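Local coordinates for protein alpha-L-rhamnosidase (Klebsiella oxytoca, PDB 4XHC) that probably releases terminal alpha-L-rhamnose from rhamnosides by hydrolysis, as a GH78 family alpha-L-rhamnosidase that binds rhamnose in its catalytic domain, at residues L216-C230 with C527-R539. Sequence-based numbering, arbitrary orientation.
Sequences LRAIDNVAVLTLQNC and CHAWSCTPAWFIR. With RAM (alpha-L-rhamnopyranose), chain C.
Ala223 and Cys532 bring the backbones of 216-230 and 527-539 nearest, their CA atoms 4.4 Å apart. Segment 527-539 runs roughly antiparallel to helix 216-230, through a loop, a short 3-10 turn at 529-531 and helix 534-539. The two helix axes approach to 8.9 Å with 132° between their directions. Small residues allow this: Ala223 CB lies 3.8 Å from Ala535 CB. Ile219 CG2 rests on Pro534 CB, and Ile538 CD1 reaches Leu216 CB. Asp220 and Arg539 form a side-on salt bridge, with the carboxylate and guanidinium nearly coplanar. Arg539 NE gives a nearly straight bond to Asp220 OD1 (3.0 Å), and Arg539 NH2 bonds to Asp220 OD2 (2.9 Å) on its syn lone pair. CG of Asp220 is anti to the backbone N (chi1 178°), which turns the carboxylate to this partner. Arg539 NH1 bonds to Pro207 O. Both segments belong to the six-hairpin glycosidase domain, the (alpha/alpha)6-barrel catalytic domain of GH78. Thr226 CG2 packs on His528 O, while its OG1 bonds to Val222 O and to Phe504 N. Cys230 SG touches Ala529 CB at 3.5 Å. On the pocket side, His528 NE2 donates to RAM O3 (3.1 Å), which meets the imidazole edge in plane. Ser525 OG bonds to His528 ND1. The same RAM O3 sits over one face of Trp530, offset toward the rim.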
# COMPACT_ATOMS: atom_id res chain seq x y z
N LEU A 216 27.97 33.37 3.75
CA LEU A 216 28.01 32.53 4.95
C LEU A 216 26.65 32.46 5.65
O LEU A 216 26.30 31.44 6.24
CB LEU A 216 29.06 33.05 5.94
CG LEU A 216 30.52 32.97 5.52
CD1 LEU A 216 31.40 33.59 6.60
CD2 LEU A 216 30.95 31.54 5.25
N ARG A 217 25.89 33.56 5.59
CA ARG A 217 24.54 33.59 6.15
C ARG A 217 23.64 32.56 5.46
O ARG A 217 22.92 31.82 6.13
CB ARG A 217 23.92 34.99 6.04
CG ARG A 217 22.47 35.07 6.52
CD ARG A 217 21.94 36.50 6.61
NE ARG A 217 22.84 37.36 7.38
CZ ARG A 217 23.02 37.30 8.70
NH1 ARG A 217 22.35 36.42 9.45
NH2 ARG A 217 23.87 38.12 9.29
N ALA A 218 23.71 32.52 4.13
CA ALA A 218 22.92 31.58 3.33
C ALA A 218 23.26 30.12 3.66
O ALA A 218 22.38 29.27 3.74
CB ALA A 218 23.14 31.84 1.85
N ILE A 219 24.55 29.85 3.85
CA ILE A 219 25.03 28.52 4.24
C ILE A 219 24.56 28.15 5.65
O ILE A 219 24.13 27.02 5.90
CB ILE A 219 26.57 28.45 4.16
CG1 ILE A 219 27.01 28.46 2.70
CG2 ILE A 219 27.11 27.20 4.85
CD1 ILE A 219 28.49 28.72 2.49
N ASP A 220 24.66 29.10 6.57
CA ASP A 220 24.18 28.88 7.93
C ASP A 220 22.68 28.55 7.96
O ASP A 220 22.26 27.67 8.70
CB ASP A 220 24.48 30.10 8.81
CG ASP A 220 23.95 29.94 10.23
OD1 ASP A 220 24.61 29.27 11.06
OD2 ASP A 220 22.86 30.50 10.52
N ASN A 221 21.88 29.24 7.15
CA ASN A 221 20.43 28.97 7.10
C ASN A 221 20.14 27.55 6.66
O ASN A 221 19.31 26.87 7.26
CB ASN A 221 19.70 29.95 6.19
CG ASN A 221 19.58 31.32 6.80
OD1 ASN A 221 19.44 31.47 8.02
ND2 ASN A 221 19.63 32.35 5.97
N VAL A 222 20.82 27.09 5.63
CA VAL A 222 20.64 25.72 5.15
C VAL A 222 21.11 24.70 6.20
O VAL A 222 20.48 23.67 6.40
CB VAL A 222 21.36 25.52 3.82
CG1 VAL A 222 21.41 24.04 3.44
CG2 VAL A 222 20.67 26.33 2.74
N ALA A 223 22.22 25.01 6.86
CA ALA A 223 22.76 24.14 7.92
C ALA A 223 21.78 23.96 9.07
O ALA A 223 21.53 22.84 9.50
CB ALA A 223 24.06 24.72 8.44
N VAL A 224 21.23 25.06 9.56
CA VAL A 224 20.31 25.02 10.69
C VAL A 224 19.08 24.18 10.37
O VAL A 224 18.64 23.40 11.21
CB VAL A 224 19.91 26.45 11.14
CG1 VAL A 224 18.77 26.40 12.15
CG2 VAL A 224 21.11 27.17 11.74
N LEU A 225 18.51 24.34 9.16
CA LEU A 225 17.34 23.55 8.76
C LEU A 225 17.68 22.07 8.71
O LEU A 225 16.87 21.23 9.09
CB LEU A 225 16.80 24.00 7.40
CG LEU A 225 15.60 23.21 6.83
CD1 LEU A 225 14.43 23.18 7.82
CD2 LEU A 225 15.16 23.77 5.48
N THR A 226 18.90 21.77 8.25
CA THR A 226 19.40 20.41 8.20
C THR A 226 19.39 19.78 9.58
O THR A 226 18.91 18.65 9.75
CB THR A 226 20.85 20.34 7.65
OG1 THR A 226 20.93 21.07 6.42
CG2 THR A 226 21.26 18.91 7.41
N LEU A 227 19.93 20.48 10.56
CA LEU A 227 19.97 19.94 11.92
C LEU A 227 18.56 19.78 12.46
O LEU A 227 18.24 18.77 13.07
CB LEU A 227 20.80 20.85 12.85
CG LEU A 227 20.83 20.41 14.32
CD1 LEU A 227 21.42 19.02 14.48
CD2 LEU A 227 21.60 21.42 15.15
N GLN A 228 17.72 20.79 12.23
CA GLN A 228 16.36 20.77 12.74
C GLN A 228 15.60 19.53 12.32
O GLN A 228 14.90 18.93 13.13
CB GLN A 228 15.61 22.00 12.26
CG GLN A 228 14.17 22.04 12.74
CD GLN A 228 13.53 23.37 12.47
OE1 GLN A 228 13.07 23.64 11.37
NE2 GLN A 228 13.49 24.22 13.49
N ASN A 229 15.71 19.14 11.06
CA ASN A 229 14.98 17.98 10.57
C ASN A 229 15.57 16.65 11.06
O ASN A 229 14.86 15.65 11.15
CB ASN A 229 14.84 18.02 9.04
CG ASN A 229 13.84 19.07 8.57
OD1 ASN A 229 13.12 19.66 9.37
ND2 ASN A 229 13.81 19.31 7.27
N CYS A 230 16.85 16.66 11.41
CA CYS A 230 17.51 15.49 11.96
C CYS A 230 17.22 15.30 13.46
O CYS A 230 17.31 14.19 13.98
CB CYS A 230 19.01 15.55 11.67
SG CYS A 230 19.45 15.10 9.97
N CYS A 527 19.53 15.21 3.40
CA CYS A 527 19.46 16.00 4.62
C CYS A 527 20.19 15.19 5.67
O CYS A 527 19.60 14.31 6.29
CB CYS A 527 18.01 16.24 5.03
SG CYS A 527 17.82 17.10 6.60
N HIS A 528 21.49 15.46 5.84
CA HIS A 528 22.33 14.67 6.73
C HIS A 528 23.07 15.63 7.62
O HIS A 528 23.85 16.45 7.15
CB HIS A 528 23.32 13.82 5.92
CG HIS A 528 23.38 12.39 6.36
ND1 HIS A 528 22.35 11.50 6.14
CD2 HIS A 528 24.35 11.69 6.98
CE1 HIS A 528 22.68 10.32 6.62
NE2 HIS A 528 23.89 10.40 7.13
N ALA A 529 22.84 15.51 8.92
CA ALA A 529 23.29 16.51 9.88
C ALA A 529 24.79 16.50 10.15
O ALA A 529 25.32 17.45 10.71
CB ALA A 529 22.51 16.39 11.18
N TRP A 530 25.49 15.45 9.74
CA TRP A 530 26.94 15.46 9.83
C TRP A 530 27.52 16.44 8.82
O TRP A 530 28.72 16.71 8.84
CB TRP A 530 27.53 14.04 9.71
CG TRP A 530 27.64 13.40 8.35
CD1 TRP A 530 27.33 13.96 7.14
CD2 TRP A 530 28.14 12.09 8.06
NE1 TRP A 530 27.59 13.06 6.12
CE2 TRP A 530 28.09 11.91 6.66
CE3 TRP A 530 28.62 11.05 8.85
CZ2 TRP A 530 28.50 10.74 6.04
CZ3 TRP A 530 29.03 9.88 8.24
CH2 TRP A 530 28.96 9.74 6.85
N SER A 531 26.67 17.00 7.96
CA SER A 531 27.08 18.01 6.98
C SER A 531 26.68 19.45 7.34
O SER A 531 26.83 20.34 6.52
CB SER A 531 26.49 17.69 5.61
OG SER A 531 26.80 16.37 5.22
N CYS A 532 26.19 19.68 8.56
CA CYS A 532 25.71 21.01 8.93
C CYS A 532 26.64 21.79 9.87
O CYS A 532 26.22 22.77 10.50
CB CYS A 532 24.31 20.90 9.57
SG CYS A 532 24.31 20.26 11.26
N THR A 533 27.91 21.40 9.94
CA THR A 533 28.84 22.02 10.87
C THR A 533 29.25 23.45 10.53
O THR A 533 29.69 24.18 11.42
CB THR A 533 30.12 21.18 11.04
OG1 THR A 533 30.57 20.73 9.76
CG2 THR A 533 29.84 19.99 11.93
N PRO A 534 29.11 23.87 9.27
CA PRO A 534 29.38 25.29 9.01
C PRO A 534 28.67 26.26 9.96
O PRO A 534 29.21 27.31 10.29
CB PRO A 534 28.89 25.47 7.58
CG PRO A 534 29.22 24.16 6.95
CD PRO A 534 28.99 23.12 8.01
N ALA A 535 27.46 25.90 10.40
CA ALA A 535 26.78 26.69 11.42
C ALA A 535 27.64 26.85 12.68
O ALA A 535 27.73 27.94 13.25
CB ALA A 535 25.44 26.06 11.75
N TRP A 536 28.29 25.76 13.11
CA TRP A 536 29.18 25.80 14.28
C TRP A 536 30.41 26.66 14.01
O TRP A 536 30.72 27.56 14.78
CB TRP A 536 29.60 24.39 14.70
CG TRP A 536 30.45 24.35 15.95
CD1 TRP A 536 30.05 24.61 17.23
CD2 TRP A 536 31.84 24.04 16.02
NE1 TRP A 536 31.11 24.48 18.09
CE2 TRP A 536 32.22 24.12 17.38
CE3 TRP A 536 32.80 23.68 15.07
CZ2 TRP A 536 33.52 23.88 17.81
CZ3 TRP A 536 34.10 23.43 15.51
CH2 TRP A 536 34.44 23.53 16.86
N PHE A 537 31.11 26.39 12.91
CA PHE A 537 32.29 27.18 12.53
C PHE A 537 31.96 28.67 12.45
O PHE A 537 32.70 29.51 12.97
CB PHE A 537 32.86 26.72 11.19
CG PHE A 537 33.50 25.36 11.22
CD1 PHE A 537 34.56 25.09 12.09
CD2 PHE A 537 33.06 24.35 10.37
CE1 PHE A 537 35.15 23.84 12.11
CE2 PHE A 537 33.65 23.10 10.40
CZ PHE A 537 34.70 22.84 11.26
N ILE A 538 30.85 28.98 11.80
CA ILE A 538 30.49 30.37 11.56
C ILE A 538 30.18 31.06 12.89
O ILE A 538 30.66 32.16 13.14
CB ILE A 538 29.32 30.48 10.55
CG1 ILE A 538 29.83 30.11 9.16
CG2 ILE A 538 28.74 31.89 10.52
CD1 ILE A 538 28.74 29.71 8.19
N ARG A 539 29.40 30.39 13.74
CA ARG A 539 28.99 30.98 15.02
C ARG A 539 30.08 30.96 16.08
O ARG A 539 30.31 31.97 16.74
CB ARG A 539 27.74 30.26 15.55
CG ARG A 539 26.49 30.56 14.74
CD ARG A 539 25.43 29.48 14.90
NE ARG A 539 24.32 29.68 13.98
CZ ARG A 539 23.12 30.16 14.31
NH1 ARG A 539 22.84 30.50 15.56
NH2 ARG A 539 22.20 30.29 13.38
C1 RAM C . 26.22 5.36 6.82
C2 RAM C . 25.68 6.75 7.09
C3 RAM C . 26.01 7.20 8.50
C4 RAM C . 27.44 6.80 8.83
C5 RAM C . 27.51 5.28 8.89
C6 RAM C . 28.85 4.73 8.47
O1 RAM C . 25.27 4.66 6.12
O2 RAM C . 26.32 7.62 6.17
O3 RAM C . 25.86 8.61 8.63
O4 RAM C . 27.82 7.33 10.08
O5 RAM C . 26.51 4.69 8.04